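Local coordinates for DUF2019 domain-containing protein (Rhodopseudomonas palustris, PDB 2I9C) that is of unknown function but folds into a small all-helical DUF2019 domain, whose family is grouped with the TPR-like helical repeat proteins, at residues D13-F18 with R59-S64; K20-Q25 with R74-K79; D26-L29 with S35-N38; A95-K100 with G106-C111. All coordinates share one frame; numbering follows the deposited sequence.

Interaction 1 (D13-F18 with R59-S64); sequences DLVALF and RTALLS
With its CG1 turned away from the backbone N (chi1 179°), Val15 keeps CG2 for Ala61, and Phe18, with CG likewise opposite its N (chi1 -177°), carries its ring out toward Leu62. Val15 and Phe18 lie one turn apart on helix 11-30 and form a continuous apolar strip. Val15 CG2 is 3.7 Å from Ala61 CB and also 3.8 Å from Ala61 O, so the valine methyl rests both on the small side chain and beside its carbonyl. Alanine suits this place because a single methyl lets the two backbones come close: the CA atoms of Val15 and Leu62 are 6.2 Å apart. The main grip is a CH-pi contact. Leu62 CD2 sits over one face of the Phe18 ring, 3.9 Å from the ring centroid and 19° off the normal, nearer the CG side than the middle, with CG itself 3.7 Å from that methyl. The other methyl, Leu62 CD1, lies on the same side of the ring but just beyond its rim, 4.0 Å from Phe18 CE1. Met44 of helix 34-53, together with Leu65 and Leu80, also touches Phe18. Within 59-64 the bond from Leu62 N to Arg59 O has the i+3 spacing of a 3-10 turn. The whole is a buried hydrophobic joint of an all-helical fold, in which helix 11-30 receives the short 3-10 segment that follows helix 34-53.

Interaction 2 (K20-Q25 with R74-K79); sequences KVTVEQ and RLQAAK. With ACT (acetate ion), chain B.
Thr22 on helix 11-30 and Gln76 on helix 71-79 mark the nearest approach of the two backbones, their CA atoms 7.6 Å apart, a spacing that leaves room for one layer of side chains. Thr22 CG2 meets the aliphatic part of Gln76, 3.8 Å from CG and slightly farther from CB. Both residues were modelled in two conformers, so this fit describes one of the arrangements present. Threonine suits a buried helix position here because its hydroxyl bonds back to Phe18 O while its methyl faces the neighbouring helix. Gln76 bends at chi2 (-48°), which offers the flank of its chain, rather than its amide, to Thr22. Gln25 comes across this chain at about a right angle, with OE1 4.0 Å from Gln76 CG. This is packing against an aliphatic carbon; the oxygen's hydrogen bond comes from Gln72 NE2. On another side of helix 71-79, Arg74 extends to an acetate ion, probably from the crystallisation liquor. NH1 donates to its O at 3.0 Å with an N-H...O angle of 161°, at the edge of the guanidinium and in its plane. Gln92 NE2 also bonds the acetate, and Arg74 NE is held by Tyr68 O. A leucine in place of Arg74 would probably leave the anion without its charged partner and the Tyr68 carbonyl without its N-H mate. The contact is a buried helix-helix interface, where helix 11-30, the first of the fold, packs on helix 71-79 and Met44 of helix 34-53 touches Thr22, Gln25 and Gln76.

Interaction 3 (D26-L29 with S35-N38); sequences DDAL and SRFN
Ala28 and Phe37 bring two successive helices within 5.3 Å of each other, measured between their CA atoms, where the chain turns back on itself in a helical hairpin. Helix 11-30 ends and helix 34-53 begins within a few residues, so this is the closed end of the pair. So tight a spacing needs a small residue, and Ala28 supplies it: its CB lies 3.7 Å from Phe37 N and 3.9 Å from Phe37 CB, against the backbone of the second helix. Arg36 adds little beyond its CG near the same methyl; its guanidinium heads off toward Glu24, with which it makes a long, weak ion pair. The aromatic part of the contact is between Leu29 and Phe37. The aromatic chain leaves its helix with CG opposite the backbone N (chi1 175°), which swings the ring toward Leu29, and the leucine answers with its whole branched end. Its CD2 stands over one face of the ring, displaced toward the rim, in a CH-pi contact 17° off the normal. Replacing Leu29 by an alanine would probably uncover that face of Phe37 and set the ring freer to turn at the partly exposed end of the hairpin. Gln72 of helix 71-79 touches Phe37 as well, tying the hairpin to the rest of the fold. At the ring's rim, Leu29 CG lies 3.6 Å from Phe37 CD1, while Leu29 CD1 leans on Phe37 CE1 at 3.8 Å.

Interaction 4 (A95-K100 with G106-C111); sequences AIVSSK and GDAGMC
The flat group that carries this contact is the peptide joining Ala108 to Gly109, and Val97 CG2 lies over one of its faces. The methyl stands almost straight above the nitrogen, 3.5 Å from Gly109 N, and is 3.7 Å from Gly109 CA. Gly109 offers bare backbone here, although a CB on it would still stand 4.0 Å from Val97 CG2, so the fit does not depend on glycine. The same methyl is 4.0 Å from Ala108 CB, which Ile96 also reaches through CG2 at 4.0 Å. One small alanine methyl thus receives two beta-branched side chains, and bulk on helix 86-99 meets lack of bulk on helix 104-117. With chi1 at 175°, Val97 sets CG1 opposite its own nitrogen and leaves CG2 to make the contact. A second flat group, the carbonyl of Ile96, is met at its edge: Ser99 OG donates to Ile96 O at 2.7 Å, in the carbonyl plane and on a lone pair, with a C=O...OG angle of 129°. The serine thereby ties down a carbonyl in the last turn of helix 86-99, just before Lys100 departs with a positive phi. The axes of 95-99 and 106-111 approach to 8.3 Å and run roughly antiparallel, at 133°, as the two arms of a helical hairpin. Helix 71-79 packs against both arms: Met71 touches Ile96, and Leu75 lies against Ala108. Leu93, one turn before Val97, adds a further contact with Ala108.

Interactions 1, 2 and 3 follow one another along helix 11-30. The first two have centres 10 Å apart and touch where Phe18 CZ lies 4.0 Å from Gln76 CB. Interaction 3 is nested inside the loop closed by interaction 2 and meets it through packing of Gln25 O on Phe37 CD1. Helix 71-79 then carries the fold on to interaction 4: Lys79 NZ pairs with Asp107 OD1 at 3.0 Å, and Leu75 CA packs on Ile96 CD1 at 3.5 Å. Interactions 1 and 4 lie on opposite sides of the chain's centre, their centres 21 Å apart. The acetate on Arg74 lies between interactions 2 and 4, the nearest atoms of the ion and the Ile96 side chain about 4 Å apart.

Interaction 1 (D13-F18 with R59-S64)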
loop_
_atom_site.group_PDB
_atom_site.type_symbol
_atom_site.label_atom_id
_atom_site.label_comp_id
_atom_site.label_asym_id
_atom_site.label_seq_id
_atom_site.Cartn_x
_atom_site.Cartn_y
_atom_site.Cartn_z
ATOM N N ASP A 13 -12.377 -8.728 -4.593
ATOM C CA ASP A 13 -13.121 -7.591 -4.016
ATOM C C ASP A 13 -12.257 -6.796 -3.039
ATOM O O ASP A 13 -12.349 -5.570 -3.001
ATOM C CB ASP A 13 -14.406 -8.047 -3.286
ATOM C CG ASP A 13 -15.578 -8.334 -4.246
ATOM O OD1 ASP A 13 -15.501 -7.954 -5.444
ATOM O OD2 ASP A 13 -16.594 -8.955 -3.793
ATOM N N LEU A 14 -11.454 -7.500 -2.242
ATOM C CA LEU A 14 -10.448 -6.857 -1.356
ATOM C C LEU A 14 -9.430 -5.985 -2.131
ATOM O O LEU A 14 -9.105 -4.845 -1.708
ATOM C CB LEU A 14 -9.737 -7.920 -0.494
ATOM C CG LEU A 14 -10.632 -8.548 0.608
ATOM C CD1 LEU A 14 -10.016 -9.791 1.121
ATOM C CD2 LEU A 14 -10.881 -7.554 1.776
ATOM N N VAL A 15 -8.900 -6.514 -3.229
ATOM C CA VAL A 15 -7.991 -5.713 -4.076
ATOM C C VAL A 15 -8.673 -4.447 -4.615
ATOM O O VAL A 15 -8.093 -3.353 -4.583
ATOM C CB VAL A 15 -7.341 -6.545 -5.223
ATOM C CG1 VAL A 15 -6.435 -5.664 -6.089
ATOM C CG2 VAL A 15 -6.463 -7.636 -4.626
ATOM N N ALA A 16 -9.906 -4.605 -5.115
ATOM C CA ALA A 16 -10.637 -3.479 -5.685
ATOM C C ALA A 16 -10.889 -2.488 -4.547
ATOM O O ALA A 16 -10.783 -1.291 -4.745
ATOM C CB ALA A 16 -11.986 -3.931 -6.350
ATOM N N LEU A 17 -11.274 -2.979 -3.357
ATOM C CA LEU A 17 -11.569 -2.032 -2.263
ATOM C C LEU A 17 -10.276 -1.351 -1.765
ATOM O O LEU A 17 -10.273 -0.171 -1.446
ATOM C CB LEU A 17 -12.299 -2.731 -1.106
ATOM C CG LEU A 17 -12.731 -1.823 0.049
ATOM C CD1 LEU A 17 -13.857 -0.805 -0.435
ATOM C CD2 LEU A 17 -13.240 -2.724 1.235
ATOM N N PHE A 18 -9.185 -2.105 -1.703
ATOM C CA PHE A 18 -7.884 -1.523 -1.370
ATOM C C PHE A 18 -7.610 -0.313 -2.305
ATOM O O PHE A 18 -7.199 0.756 -1.846
ATOM C CB PHE A 18 -6.778 -2.585 -1.520
ATOM C CG PHE A 18 -5.378 -2.097 -1.126
ATOM C CD1 PHE A 18 -4.825 -2.424 0.117
ATOM C CD2 PHE A 18 -4.630 -1.324 -2.007
ATOM C CE1 PHE A 18 -3.533 -1.999 0.461
ATOM C CE2 PHE A 18 -3.354 -0.879 -1.686
ATOM C CZ PHE A 18 -2.802 -1.223 -0.451
ATOM N N ARG A 59 -1.543 -10.994 0.058
ATOM C CA ARG A 59 -0.981 -9.663 -0.266
ATOM C C ARG A 59 -0.338 -9.651 -1.664
ATOM O O ARG A 59 -0.200 -8.596 -2.283
ATOM C CB ARG A 59 0.041 -9.216 0.797
ATOM C CG ARG A 59 -0.583 -8.825 2.125
ATOM C CD ARG A 59 0.483 -8.466 3.189
ATOM N NE ARG A 59 1.366 -9.592 3.542
ATOM C CZ ARG A 59 2.361 -9.517 4.434
ATOM N NH1 ARG A 59 2.551 -8.407 5.099
ATOM N NH2 ARG A 59 3.127 -10.560 4.688
ATOM N N THR A 60 0.094 -10.818 -2.132
ATOM C CA THR A 60 0.589 -11.002 -3.480
ATOM C C THR A 60 -0.393 -10.456 -4.541
ATOM O O THR A 60 0.011 -9.954 -5.596
ATOM C CB THR A 60 0.889 -12.513 -3.734
ATOM O OG1 THR A 60 2.026 -12.878 -2.945
ATOM C CG2 THR A 60 1.277 -12.743 -5.157
ATOM N N ALA A 61 -1.684 -10.498 -4.238
ATOM C CA ALA A 61 -2.646 -10.013 -5.187
ATOM C C ALA A 61 -2.573 -8.481 -5.379
ATOM O O ALA A 61 -3.071 -7.984 -6.398
ATOM C CB ALA A 61 -4.076 -10.461 -4.760
ATOM N N LEU A 62 -1.947 -7.745 -4.431
ATOM C CA LEU A 62 -1.815 -6.272 -4.560
ATOM C C LEU A 62 -0.780 -5.835 -5.596
ATOM O O LEU A 62 -0.718 -4.658 -5.986
ATOM C CB LEU A 62 -1.466 -5.619 -3.196
ATOM C CG LEU A 62 -2.497 -5.870 -2.094
ATOM C CD1 LEU A 62 -1.888 -5.447 -0.720
ATOM C CD2 LEU A 62 -3.810 -5.133 -2.448
ATOM N N LEU A 63 0.065 -6.774 -6.014
ATOM C CA LEU A 63 1.022 -6.505 -7.059
ATOM C C LEU A 63 0.344 -5.953 -8.348
ATOM O O LEU A 63 0.956 -5.147 -9.052
ATOM C CB LEU A 63 1.861 -7.767 -7.350
ATOM C CG LEU A 63 2.921 -8.283 -6.347
ATOM C CD1 LEU A 63 3.515 -9.601 -6.857
ATOM C CD2 LEU A 63 4.083 -7.268 -6.193
ATOM N N SER A 64 -0.897 -6.373 -8.645
ATOM C CA SER A 64 -1.681 -5.852 -9.804
ATOM C C SER A 64 -1.888 -4.343 -9.763
ATOM O O SER A 64 -2.187 -3.717 -10.782
ATOM C CB SER A 64 -3.066 -6.463 -9.801
ATOM O OG SER A 64 -3.008 -7.811 -10.227
#

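Interaction 2 (K20-Q25 with R74-K79)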
loop_
_atom_site.group_PDB
_atom_site.type_symbol
_atom_site.label_atom_id
_atom_site.label_comp_id
_atom_site.label_asym_id
_atom_site.label_seq_id
_atom_site.Cartn_x
_atom_site.Cartn_y
_atom_site.Cartn_z
ATOM N N LYS A 20 -9.748 1.534 -4.093
ATOM C CA LYS A 20 -10.746 2.598 -3.872
ATOM C C LYS A 20 -10.410 3.401 -2.620
ATOM O O LYS A 20 -10.454 4.620 -2.652
ATOM C CB LYS A 20 -12.189 2.041 -3.806
ATOM C CG LYS A 20 -13.304 3.118 -3.746
ATOM C CD LYS A 20 -14.689 2.531 -3.474
ATOM C CE LYS A 20 -15.769 3.374 -4.163
ATOM N NZ LYS A 20 -16.797 3.856 -3.200
ATOM N N VAL A 21 -10.081 2.725 -1.517
ATOM C CA VAL A 21 -9.803 3.472 -0.274
ATOM C C VAL A 21 -8.477 4.255 -0.311
ATOM O O VAL A 21 -8.340 5.290 0.321
ATOM C CB VAL A 21 -9.943 2.601 1.060
ATOM C CG1 VAL A 21 -11.184 1.819 1.054
ATOM C CG2 VAL A 21 -8.781 1.684 1.227
ATOM N N THR A 22 -7.502 3.761 -1.048
ATOM C CA THR A 22 -6.233 4.432 -1.175
ATOM C C THR A 22 -6.275 5.618 -2.176
ATOM O O THR A 22 -5.595 6.645 -1.982
ATOM C CB THR A 22 -5.204 3.358 -1.464
ATOM O OG1 THR A 22 -5.401 2.319 -0.483
ATOM C CG2 THR A 22 -3.801 3.885 -1.363
ATOM N N VAL A 23 -7.097 5.500 -3.223
ATOM C CA VAL A 23 -7.441 6.699 -4.046
ATOM C C VAL A 23 -8.069 7.771 -3.138
ATOM O O VAL A 23 -7.709 8.944 -3.174
ATOM C CB VAL A 23 -8.425 6.309 -5.178
ATOM C CG1 VAL A 23 -9.165 7.529 -5.744
ATOM C CG2 VAL A 23 -7.649 5.585 -6.309
ATOM N N GLU A 24 -9.037 7.368 -2.321
ATOM C CA GLU A 24 -9.650 8.302 -1.406
ATOM C C GLU A 24 -8.678 8.843 -0.354
ATOM O O GLU A 24 -8.822 9.990 0.045
ATOM C CB GLU A 24 -10.896 7.704 -0.776
ATOM C CG GLU A 24 -12.025 7.511 -1.818
ATOM C CD GLU A 24 -13.290 6.880 -1.216
ATOM O OE1 GLU A 24 -13.556 7.097 -0.003
ATOM O OE2 GLU A 24 -14.010 6.160 -1.967
ATOM N N GLN A 25 -7.688 8.053 0.073
ATOM C CA GLN A 25 -6.551 8.596 0.875
ATOM C C GLN A 25 -5.864 9.759 0.182
ATOM O O GLN A 25 -5.696 10.842 0.761
ATOM C CB GLN A 25 -5.502 7.530 1.215
ATOM C CG GLN A 25 -5.937 6.509 2.308
ATOM C CD GLN A 25 -4.939 5.381 2.392
ATOM O OE1 GLN A 25 -3.789 5.564 2.045
ATOM N NE2 GLN A 25 -5.376 4.202 2.788
ATOM N N ARG A 74 -0.119 3.139 -5.746
ATOM C CA ARG A 74 1.128 2.479 -6.083
ATOM C C ARG A 74 2.054 2.380 -4.871
ATOM O O ARG A 74 2.677 1.331 -4.669
ATOM C CB ARG A 74 1.835 3.236 -7.218
ATOM C CG ARG A 74 1.075 3.177 -8.554
ATOM C CD ARG A 74 1.954 3.720 -9.708
ATOM N NE ARG A 74 1.232 3.631 -10.991
ATOM C CZ ARG A 74 1.783 3.718 -12.192
ATOM N NH1 ARG A 74 3.086 3.886 -12.332
ATOM N NH2 ARG A 74 1.020 3.628 -13.287
ATOM N N LEU A 75 2.186 3.490 -4.127
ATOM C CA LEU A 75 3.031 3.561 -2.923
ATOM C C LEU A 75 2.609 2.542 -1.872
ATOM O O LEU A 75 3.412 1.762 -1.355
ATOM C CB LEU A 75 2.998 4.975 -2.282
ATOM C CG LEU A 75 3.682 5.100 -0.905
ATOM C CD1 LEU A 75 5.170 4.946 -1.009
ATOM C CD2 LEU A 75 3.351 6.499 -0.363
ATOM N N GLN A 76 1.333 2.551 -1.549
ATOM C CA GLN A 76 0.830 1.683 -0.505
ATOM C C GLN A 76 0.918 0.216 -0.909
ATOM O O GLN A 76 1.207 -0.620 -0.089
ATOM C CB GLN A 76 -0.599 2.070 -0.103
ATOM C CG GLN A 76 -0.641 3.386 0.723
ATOM C CD GLN A 76 0.380 3.394 1.839
ATOM O OE1 GLN A 76 0.373 2.522 2.690
ATOM N NE2 GLN A 76 1.268 4.383 1.832
ATOM N N ALA A 77 0.648 -0.067 -2.175
ATOM C CA ALA A 77 0.744 -1.435 -2.696
ATOM C C ALA A 77 2.198 -1.954 -2.630
ATOM O O ALA A 77 2.425 -3.102 -2.236
ATOM C CB ALA A 77 0.186 -1.533 -4.168
ATOM N N ALA A 78 3.161 -1.099 -2.952
ATOM C CA ALA A 78 4.558 -1.472 -2.875
ATOM C C ALA A 78 4.996 -1.624 -1.428
ATOM O O ALA A 78 5.676 -2.593 -1.068
ATOM C CB ALA A 78 5.435 -0.447 -3.618
ATOM N N LYS A 79 4.582 -0.697 -0.562
ATOM C CA LYS A 79 4.916 -0.857 0.873
ATOM C C LYS A 79 4.376 -2.152 1.474
ATOM O O LYS A 79 5.054 -2.812 2.237
ATOM C CB LYS A 79 4.445 0.342 1.707
ATOM C CG LYS A 79 5.323 1.562 1.508
ATOM C CD LYS A 79 4.723 2.827 2.044
ATOM C CE LYS A 79 4.777 2.935 3.548
ATOM N NZ LYS A 79 3.964 4.166 3.945
HETATM C C ACT B . 5.951 5.296 -10.957
HETATM O O ACT B . 5.233 4.451 -10.302
HETATM O OXT ACT B . 6.205 5.323 -12.282
HETATM C CH3 ACT B . 6.527 6.230 -10.030
#

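Interaction 3 (D26-L29 with S35-N38)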
loop_
_atom_site.group_PDB
_atom_site.type_symbol
_atom_site.label_atom_id
_atom_site.label_comp_id
_atom_site.label_asym_id
_atom_site.label_seq_id
_atom_site.Cartn_x
_atom_site.Cartn_y
_atom_site.Cartn_z
ATOM N N ASP A 26 -5.510 9.553 -1.072
ATOM C CA ASP A 26 -4.888 10.576 -1.878
ATOM C C ASP A 26 -5.787 11.811 -1.912
ATOM O O ASP A 26 -5.322 12.904 -1.635
ATOM C CB ASP A 26 -4.659 10.057 -3.309
ATOM C CG ASP A 26 -3.700 10.919 -4.085
ATOM O OD1 ASP A 26 -2.686 11.347 -3.478
ATOM O OD2 ASP A 26 -3.941 11.155 -5.305
ATOM N N ASP A 27 -7.065 11.629 -2.224
ATOM C CA ASP A 27 -8.043 12.734 -2.263
ATOM C C ASP A 27 -8.055 13.480 -0.928
ATOM O O ASP A 27 -8.065 14.726 -0.884
ATOM C CB ASP A 27 -9.467 12.200 -2.507
ATOM C CG ASP A 27 -9.712 11.674 -3.945
ATOM O OD1 ASP A 27 -8.859 11.944 -4.818
ATOM O OD2 ASP A 27 -10.798 11.026 -4.168
ATOM N N ALA A 28 -8.101 12.711 0.162
ATOM C CA ALA A 28 -8.182 13.273 1.524
ATOM C C ALA A 28 -6.987 14.180 1.870
ATOM O O ALA A 28 -7.161 15.336 2.330
ATOM C CB ALA A 28 -8.322 12.130 2.565
ATOM N N LEU A 29 -5.787 13.657 1.671
ATOM C CA LEU A 29 -4.546 14.413 1.827
ATOM C C LEU A 29 -4.552 15.751 1.071
ATOM O O LEU A 29 -4.196 16.791 1.642
ATOM C CB LEU A 29 -3.362 13.578 1.338
ATOM C CG LEU A 29 -2.872 12.386 2.180
ATOM C CD1 LEU A 29 -1.838 11.534 1.430
ATOM C CD2 LEU A 29 -2.298 12.832 3.573
ATOM N N SER A 35 -8.920 13.626 9.264
ATOM C CA SER A 35 -9.686 12.562 9.953
ATOM C C SER A 35 -10.111 11.451 8.975
ATOM O O SER A 35 -9.980 10.281 9.295
ATOM C CB SER A 35 -10.861 13.080 10.797
ATOM O OG SER A 35 -11.956 13.515 10.010
ATOM N N ARG A 36 -10.557 11.840 7.779
ATOM C CA ARG A 36 -10.949 10.910 6.724
ATOM C C ARG A 36 -9.741 10.090 6.228
ATOM O O ARG A 36 -9.852 8.874 6.028
ATOM C CB ARG A 36 -11.640 11.668 5.565
ATOM C CG ARG A 36 -12.091 10.824 4.366
ATOM C CD ARG A 36 -13.327 10.055 4.772
ATOM N NE ARG A 36 -13.921 9.231 3.711
ATOM C CZ ARG A 36 -15.098 8.611 3.837
ATOM N NH1 ARG A 36 -15.784 8.711 4.977
ATOM N NH2 ARG A 36 -15.583 7.876 2.833
ATOM N N PHE A 37 -8.598 10.752 6.021
ATOM C CA PHE A 37 -7.365 10.051 5.658
ATOM C C PHE A 37 -7.011 8.937 6.648
ATOM O O PHE A 37 -6.709 7.827 6.242
ATOM C CB PHE A 37 -6.151 11.007 5.567
ATOM C CG PHE A 37 -4.867 10.268 5.324
ATOM C CD1 PHE A 37 -4.550 9.814 4.044
ATOM C CD2 PHE A 37 -4.047 9.913 6.390
ATOM C CE1 PHE A 37 -3.381 9.071 3.802
ATOM C CE2 PHE A 37 -2.879 9.165 6.165
ATOM C CZ PHE A 37 -2.547 8.747 4.877
ATOM N N ASN A 38 -7.058 9.263 7.948
ATOM C CA ASN A 38 -6.723 8.323 9.014
ATOM C C ASN A 38 -7.671 7.116 9.033
ATOM O O ASN A 38 -7.235 5.975 9.188
ATOM C CB ASN A 38 -6.740 9.055 10.393
ATOM C CG ASN A 38 -5.613 10.050 10.526
ATOM O OD1 ASN A 38 -4.539 9.898 9.895
ATOM N ND2 ASN A 38 -5.833 11.074 11.350
#

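Interaction 4 (A95-K100 with G106-C111)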
loop_
_atom_site.group_PDB
_atom_site.type_symbol
_atom_site.label_atom_id
_atom_site.label_comp_id
_atom_site.label_asym_id
_atom_site.label_seq_id
_atom_site.Cartn_x
_atom_site.Cartn_y
_atom_site.Cartn_z
ATOM N N ALA A 95 11.144 3.418 -8.417
ATOM C CA ALA A 95 10.411 4.196 -9.474
ATOM C C ALA A 95 9.624 5.392 -8.923
ATOM O O ALA A 95 9.613 6.456 -9.535
ATOM C CB ALA A 95 9.483 3.280 -10.265
ATOM N N ILE A 96 8.919 5.193 -7.803
ATOM C CA ILE A 96 8.259 6.307 -7.108
ATOM C C ILE A 96 9.267 7.394 -6.674
ATOM O O ILE A 96 9.079 8.573 -6.993
ATOM C CB ILE A 96 7.349 5.808 -5.927
ATOM C CG1 ILE A 96 6.295 4.831 -6.484
ATOM C CG2 ILE A 96 6.688 7.035 -5.159
ATOM C CD1 ILE A 96 5.442 4.161 -5.345
ATOM N N VAL A 97 10.341 7.022 -5.962
ATOM C CA VAL A 97 11.447 7.993 -5.744
ATOM C C VAL A 97 11.897 8.688 -7.050
ATOM O O VAL A 97 12.005 9.907 -7.067
ATOM C CB VAL A 97 12.668 7.330 -5.063
ATOM C CG1 VAL A 97 13.820 8.292 -4.958
ATOM C CG2 VAL A 97 12.292 6.831 -3.686
ATOM N N SER A 98 12.212 7.931 -8.109
ATOM C CA SER A 98 12.687 8.527 -9.384
ATOM C C SER A 98 11.703 9.513 -9.986
ATOM O O SER A 98 12.100 10.467 -10.687
ATOM C CB SER A 98 12.948 7.461 -10.427
ATOM O OG SER A 98 14.035 6.693 -10.019
ATOM N N SER A 99 10.425 9.300 -9.706
ATOM C CA SER A 99 9.374 10.162 -10.310
ATOM C C SER A 99 9.347 11.569 -9.687
ATOM O O SER A 99 8.781 12.475 -10.293
ATOM C CB SER A 99 7.973 9.517 -10.210
ATOM O OG SER A 99 7.473 9.588 -8.886
ATOM N N LYS A 100 9.908 11.723 -8.469
ATOM C CA LYS A 100 9.970 13.004 -7.772
ATOM C C LYS A 100 8.565 13.554 -7.527
ATOM O O LYS A 100 8.364 14.772 -7.453
ATOM C CB LYS A 100 10.857 14.013 -8.549
ATOM C CG LYS A 100 12.280 13.505 -8.824
ATOM C CD LYS A 100 13.101 14.426 -9.728
ATOM C CE LYS A 100 12.632 14.420 -11.230
ATOM N NZ LYS A 100 13.446 15.335 -12.218
ATOM N N GLY A 106 8.776 10.984 -1.095
ATOM C CA GLY A 106 9.568 11.180 0.144
ATOM C C GLY A 106 9.279 10.023 1.078
ATOM O O GLY A 106 10.174 9.517 1.754
ATOM N N ASP A 107 8.019 9.578 1.082
ATOM C CA ASP A 107 7.581 8.424 1.868
ATOM C C ASP A 107 8.351 7.191 1.332
ATOM O O ASP A 107 8.897 6.422 2.115
ATOM C CB ASP A 107 6.045 8.279 1.733
ATOM C CG ASP A 107 5.429 7.220 2.627
ATOM O OD1 ASP A 107 5.968 6.107 2.820
ATOM O OD2 ASP A 107 4.300 7.452 3.097
ATOM N N ALA A 108 8.422 7.022 0.008
ATOM C CA ALA A 108 9.120 5.867 -0.585
ATOM C C ALA A 108 10.611 5.896 -0.318
ATOM O O ALA A 108 11.196 4.861 -0.045
ATOM C CB ALA A 108 8.821 5.769 -2.062
ATOM N N GLY A 109 11.201 7.102 -0.359
ATOM C CA GLY A 109 12.606 7.341 -0.050
ATOM C C GLY A 109 12.934 6.925 1.378
ATOM O O GLY A 109 13.919 6.189 1.600
HETATM N N MSE A 110 12.109 7.361 2.341
HETATM C CA MSE A 110 12.262 6.973 3.747
HETATM C C MSE A 110 12.119 5.442 3.960
HETATM O O MSE A 110 12.907 4.837 4.714
HETATM C CB MSE A 110 11.302 7.773 4.641
HETATM C CG MSE A 110 11.431 7.519 6.167
HETATM SE SE MSE A 110 12.799 8.602 7.175
HETATM C CE MSE A 110 14.343 7.447 6.955
ATOM N N CYS A 111 11.144 4.824 3.280
ATOM C CA CYS A 111 10.975 3.374 3.303
ATOM C C CYS A 111 12.248 2.653 2.872
ATOM O O CYS A 111 12.685 1.714 3.531
ATOM C CB CYS A 111 9.828 2.922 2.402
ATOM S SG CYS A 111 9.379 1.242 2.735
#